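Local coordinates for protein coclaurine N-methyltransferase (Coptis japonica, PDB 6GKV) that probably transfers a methyl group from S-adenosyl-L-methionine to the ring nitrogen of coclaurine and related tetrahydroisoquinolines in plant alkaloid biosynthesis, at residues D100-L104 against D105-I109; N89-G92 against S93-F97. One frame throughout, in Å; residues are numbered along the deposited sequence.

How the contacts relate
Both contacts lie in one run of chain leading into helix 104-118. Contact 2 comes first and holds the amino-acid end of bound S-adenosyl-L-homocysteine. Contact 1 follows and starts the helix. Their centres are about 9 Å apart. E108 of contact 1 ties them together: its OE1 is 2.9 Å from N89 N and its OE2 is 3.0 Å from K91 N, both probable hydrogen bonds. A107 CB also packs on F97 CZ at 3.6 Å. Thus the start of the helix, through A107 and E108, backs the loop that grips the ligand. The side chain of E108, about 8 Å from the ligand, is probably a second-shell group that positions the loop.

Contact 1: residues D100-L104 against D105-I109; sequences DSTTL and DEAEI
The E106 carboxylate and the T103 side chain meet at the start of helix 104-118. T103 CG2 lies over one face of the carboxylate, 3.9 Å from E106 OE1, while T103 OG1 approaches E106 CD at a slant from the same side. At the edge, T103 N gives a nearly straight hydrogen bond to E106 OE1 (3.1 Å, 166°). It arrives on the anti side of that oxygen, 25° out of the carboxylate plane. T102 CA lies close to the plane, beside the same oxygen at 3.5 Å.

The return bond, also nearly straight, runs from E106 N to T103 OG1 at 3.1 Å. The two bonds make a capping box, with T103 as N-cap. The T103 hydroxyl sits between its own backbone N and carbonyl carbon, and this turns it toward the helix start. In E106, chi1 of -88° directs the chain back along the loop, and the extended remainder lets OE1 reach T103 N.

Next along, E108 N bonds to L104 O at 2.9 Å. A107 N makes weak bonds to T103 O and L104 O. T102 CG2 adds apolar packing, 3.8 Å from E106 CB. L104 turns its side chain onto E290, W291 and R294 of helix 281-297. D105 OD2 is hydrogen-bonded to S88 OG.

The chemistry is that of a helix N-terminus. E106 N, an amide of the first turn, is met by the T103 hydroxyl, and firm helix bonding begins with E108 N to L104 O. Two acidic side chains, D105 and E106, lie in this first turn, where the helix N-terminus would probably favour their negative charge.

Contact 2: residues N89-G92 against S93-F97; sequences NLKG and SCCYF. With SAH (S-adenosyl-L-homocysteine), chain C.
K91, S93 and C94 meet in the buried loop before helix 104-118 that binds the amino-acid end of S-adenosyl-L-homocysteine. The K91 chain leaves with CG anti to its backbone N and bends only at its last torsion (chi4 -66°). It runs alongside the backbone that follows, with CD 3.9 Å from C95 SG. At its end NZ gives hydrogen bonds to S93 OG and to C94 O, each 2.9 Å long. NZ approaches C94 O from above the carbonyl plane, 37° out of it. Y115 OH is a third partner of NZ.

The ligand carboxylate is held by the next two residues. G92 N gives a hydrogen bond to SAH OXT (3.2 Å, 155°). S93 OG donates to SAH O, though the modelled length of 2.4 Å is too short to trust. S93 thus stands between the ammonium and the ligand, and the lysine charge may help to polarise its hydroxyl. An alanine in place of K91 would probably leave S93 OG, C94 O and Y115 OH without the ammonium they share, and the serine hydroxyl less firmly fixed beside the ligand.

G131 O, Q159 OE1, I197 O and D181 OD1 bind the same ligand from elsewhere. They are part of the cofactor site of a Rossmann-like, AdoMet-dependent methyltransferase of the CFA/CMAS family; here the loop before helix 104-118 holds the ligand carboxylate.

Contact 1: residues D100-L104 against D105-I109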
loop_
_atom_site.group_PDB
_atom_site.type_symbol
_atom_site.label_atom_id
_atom_site.label_comp_id
_atom_site.label_asym_id
_atom_site.label_seq_id
_atom_site.Cartn_x
_atom_site.Cartn_y
_atom_site.Cartn_z
ATOM N N ASP A 100 -27.923 -10.498 6.765
ATOM C CA ASP A 100 -28.612 -11.130 5.640
ATOM C C ASP A 100 -30.007 -10.574 5.323
ATOM O O ASP A 100 -30.424 -10.600 4.162
ATOM C CB ASP A 100 -28.709 -12.636 5.884
ATOM C CG ASP A 100 -27.352 -13.310 5.871
ATOM O OD1 ASP A 100 -26.608 -13.200 6.874
ATOM O OD2 ASP A 100 -27.022 -13.942 4.851
ATOM N N SER A 101 -30.716 -10.057 6.326
ATOM C CA SER A 101 -32.029 -9.449 6.079
ATOM C C SER A 101 -31.983 -7.917 6.019
ATOM O O SER A 101 -32.993 -7.242 6.235
ATOM C CB SER A 101 -33.027 -9.873 7.147
ATOM O OG SER A 101 -32.822 -9.132 8.334
ATOM N N THR A 102 -30.814 -7.361 5.734
ATOM C CA THR A 102 -30.726 -5.927 5.529
ATOM C C THR A 102 -31.426 -5.572 4.231
ATOM O O THR A 102 -31.153 -6.177 3.189
ATOM C CB THR A 102 -29.269 -5.443 5.475
ATOM O OG1 THR A 102 -28.612 -5.799 6.692
ATOM C CG2 THR A 102 -29.211 -3.934 5.309
ATOM N N THR A 103 -32.344 -4.608 4.296
ATOM C CA THR A 103 -33.003 -4.093 3.098
ATOM C C THR A 103 -32.086 -3.116 2.345
ATOM O O THR A 103 -31.043 -2.715 2.858
ATOM C CB THR A 103 -34.327 -3.391 3.442
ATOM O OG1 THR A 103 -34.063 -2.175 4.153
ATOM C CG2 THR A 103 -35.206 -4.297 4.304
ATOM N N LEU A 104 -32.459 -2.754 1.125
ATOM C CA LEU A 104 -31.652 -1.810 0.362
ATOM C C LEU A 104 -31.681 -0.451 1.043
ATOM O O LEU A 104 -30.655 0.235 1.134
ATOM C CB LEU A 104 -32.152 -1.689 -1.086
ATOM C CG LEU A 104 -31.495 -0.593 -1.942
ATOM C CD1 LEU A 104 -30.009 -0.842 -2.144
ATOM C CD2 LEU A 104 -32.204 -0.430 -3.294
ATOM N N ASP A 105 -32.863 -0.066 1.519
ATOM C CA ASP A 105 -33.039 1.228 2.157
ATOM C C ASP A 105 -32.151 1.326 3.377
ATOM O O ASP A 105 -31.378 2.268 3.513
ATOM C CB ASP A 105 -34.495 1.457 2.554
ATOM C CG ASP A 105 -35.318 2.072 1.439
ATOM O OD1 ASP A 105 -35.012 1.839 0.248
ATOM O OD2 ASP A 105 -36.276 2.801 1.773
ATOM N N GLU A 106 -32.273 0.330 4.250
ATOM C CA GLU A 106 -31.420 0.186 5.417
ATOM C C GLU A 106 -29.947 0.281 5.056
ATOM O O GLU A 106 -29.146 0.862 5.800
ATOM C CB GLU A 106 -31.682 -1.162 6.106
ATOM C CG GLU A 106 -32.795 -1.150 7.151
ATOM C CD GLU A 106 -33.048 -2.520 7.777
ATOM O OE1 GLU A 106 -32.627 -3.553 7.200
ATOM O OE2 GLU A 106 -33.693 -2.556 8.847
ATOM N N ALA A 107 -29.590 -0.309 3.918
ATOM C CA ALA A 107 -28.187 -0.441 3.558
ATOM C C ALA A 107 -27.622 0.888 3.103
ATOM O O ALA A 107 -26.470 1.201 3.414
ATOM C CB ALA A 107 -28.003 -1.494 2.487
ATOM N N GLU A 108 -28.430 1.648 2.356
ATOM C CA GLU A 108 -28.073 3.008 1.953
ATOM C C GLU A 108 -27.733 3.800 3.211
ATOM O O GLU A 108 -26.642 4.352 3.338
ATOM C CB GLU A 108 -29.210 3.689 1.180
ATOM C CG GLU A 108 -29.550 3.065 -0.182
ATOM C CD GLU A 108 -30.476 3.938 -1.027
ATOM O OE1 GLU A 108 -31.467 4.481 -0.485
ATOM O OE2 GLU A 108 -30.204 4.088 -2.241
ATOM N N ILE A 109 -28.675 3.808 4.150
ATOM C CA ILE A 109 -28.539 4.484 5.443
ATOM C C ILE A 109 -27.271 4.090 6.211
ATOM O O ILE A 109 -26.558 4.950 6.722
ATOM C CB ILE A 109 -29.768 4.199 6.334
ATOM C CG1 ILE A 109 -31.059 4.687 5.650
ATOM C CG2 ILE A 109 -29.600 4.833 7.709
ATOM C CD1 ILE A 109 -31.088 6.183 5.340
#

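Contact 2: residues N89-G92 against S93-F97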
loop_
_atom_site.group_PDB
_atom_site.type_symbol
_atom_site.label_atom_id
_atom_site.label_comp_id
_atom_site.label_asym_id
_atom_site.label_seq_id
_atom_site.Cartn_x
_atom_site.Cartn_y
_atom_site.Cartn_z
ATOM N N ASN A 89 -32.882 7.005 -0.876
ATOM C CA ASN A 89 -31.974 8.151 -0.972
ATOM C C ASN A 89 -31.304 8.264 -2.340
ATOM O O ASN A 89 -30.548 9.207 -2.591
ATOM C CB ASN A 89 -30.885 8.095 0.110
ATOM C CG ASN A 89 -31.426 7.753 1.485
ATOM O OD1 ASN A 89 -31.534 6.581 1.852
ATOM N ND2 ASN A 89 -31.768 8.779 2.251
ATOM N N LEU A 90 -31.590 7.311 -3.221
ATOM C CA LEU A 90 -31.053 7.339 -4.570
ATOM C C LEU A 90 -29.535 7.317 -4.509
ATOM O O LEU A 90 -28.853 8.132 -5.136
ATOM C CB LEU A 90 -31.543 8.571 -5.323
ATOM C CG LEU A 90 -33.052 8.808 -5.287
ATOM C CD1 LEU A 90 -33.399 10.069 -6.047
ATOM C CD2 LEU A 90 -33.792 7.619 -5.848
ATOM N N LYS A 91 -29.005 6.381 -3.733
ATOM C CA LYS A 91 -27.570 6.230 -3.618
ATOM C C LYS A 91 -27.083 5.379 -4.774
ATOM O O LYS A 91 -27.433 4.204 -4.870
ATOM C CB LYS A 91 -27.205 5.605 -2.276
ATOM C CG LYS A 91 -25.704 5.591 -1.972
ATOM C CD LYS A 91 -25.446 5.061 -0.562
ATOM C CE LYS A 91 -24.120 5.568 -0.035
ATOM N NZ LYS A 91 -22.985 5.017 -0.811
ATOM N N GLY A 92 -26.283 5.975 -5.653
ATOM C CA GLY A 92 -25.819 5.295 -6.854
ATOM C C GLY A 92 -24.401 4.800 -6.669
ATOM O O GLY A 92 -23.574 4.866 -7.584
ATOM N N SER A 93 -24.138 4.300 -5.462
ATOM C CA SER A 93 -22.828 3.825 -5.050
ATOM C C SER A 93 -22.991 2.776 -3.925
ATOM O O SER A 93 -24.101 2.551 -3.425
ATOM C CB SER A 93 -21.972 5.003 -4.573
ATOM O OG SER A 93 -22.688 5.799 -3.627
ATOM N N CYS A 94 -21.891 2.153 -3.513
ATOM C CA CYS A 94 -21.956 0.994 -2.615
ATOM C C CYS A 94 -22.774 1.196 -1.327
ATOM O O CYS A 94 -22.612 2.185 -0.622
ATOM C CB CYS A 94 -20.537 0.566 -2.247
ATOM S SG CYS A 94 -20.477 -0.999 -1.399
ATOM N N CYS A 95 -23.671 0.266 -1.034
ATOM C CA CYS A 95 -24.403 0.305 0.224
ATOM C C CYS A 95 -23.850 -0.744 1.196
ATOM O O CYS A 95 -23.041 -1.589 0.819
ATOM C CB CYS A 95 -25.882 0.087 -0.003
ATOM S SG CYS A 95 -26.549 1.321 -1.089
ATOM N N TYR A 96 -24.273 -0.667 2.451
ATOM C CA TYR A 96 -23.680 -1.494 3.483
ATOM C C TYR A 96 -24.690 -2.456 4.090
ATOM O O TYR A 96 -25.635 -2.045 4.766
ATOM C CB TYR A 96 -23.060 -0.614 4.565
ATOM C CG TYR A 96 -22.093 -1.355 5.438
ATOM C CD1 TYR A 96 -22.509 -1.929 6.635
ATOM C CD2 TYR A 96 -20.768 -1.498 5.065
ATOM C CE1 TYR A 96 -21.633 -2.618 7.436
ATOM C CE2 TYR A 96 -19.876 -2.184 5.866
ATOM C CZ TYR A 96 -20.310 -2.744 7.048
ATOM O OH TYR A 96 -19.414 -3.424 7.843
ATOM N N PHE A 97 -24.481 -3.741 3.834
ATOM C CA PHE A 97 -25.345 -4.785 4.359
ATOM C C PHE A 97 -24.619 -5.518 5.499
ATOM O O PHE A 97 -23.713 -6.320 5.245
ATOM C CB PHE A 97 -25.745 -5.767 3.242
ATOM C CG PHE A 97 -26.476 -5.126 2.077
ATOM C CD1 PHE A 97 -25.779 -4.426 1.098
ATOM C CD2 PHE A 97 -27.848 -5.254 1.945
ATOM C CE1 PHE A 97 -26.429 -3.847 0.028
ATOM C CE2 PHE A 97 -28.516 -4.678 0.871
ATOM C CZ PHE A 97 -27.805 -3.967 -0.091
HETATM N N SAH C . -21.379 10.235 -5.308
HETATM C CA SAH C . -22.698 9.830 -5.773
HETATM C CB SAH C . -22.629 9.282 -7.191
HETATM C CG SAH C . -21.351 8.533 -7.557
HETATM S SD SAH C . -21.305 8.145 -9.329
HETATM C C SAH C . -23.322 8.785 -4.861
HETATM O O SAH C . -22.589 8.194 -4.066
HETATM O OXT SAH C . -24.535 8.517 -4.905
HETATM C "C5'" SAH C . -20.093 9.443 -9.704
HETATM C "C4'" SAH C . -20.614 10.873 -9.522
HETATM O "O4'" SAH C . -19.615 11.814 -9.884
HETATM C "C3'" SAH C . -21.827 11.174 -10.393
HETATM O "O3'" SAH C . -22.697 12.015 -9.680
HETATM C "C2'" SAH C . -21.293 11.972 -11.556
HETATM O "O2'" SAH C . -22.282 12.880 -11.976
HETATM C "C1'" SAH C . -20.082 12.660 -10.928
HETATM N N9 SAH C . -19.006 12.961 -11.900
HETATM C C8 SAH C . -18.392 12.107 -12.792
HETATM N N7 SAH C . -17.461 12.811 -13.488
HETATM C C5 SAH C . -17.474 14.102 -13.054
HETATM C C6 SAH C . -16.748 15.242 -13.418
HETATM N N6 SAH C . -15.816 15.193 -14.374
HETATM N N1 SAH C . -17.006 16.440 -12.776
HETATM C C2 SAH C . -17.976 16.508 -11.792
HETATM N N3 SAH C . -18.688 15.380 -11.437
HETATM C C4 SAH C . -18.441 14.202 -12.060
#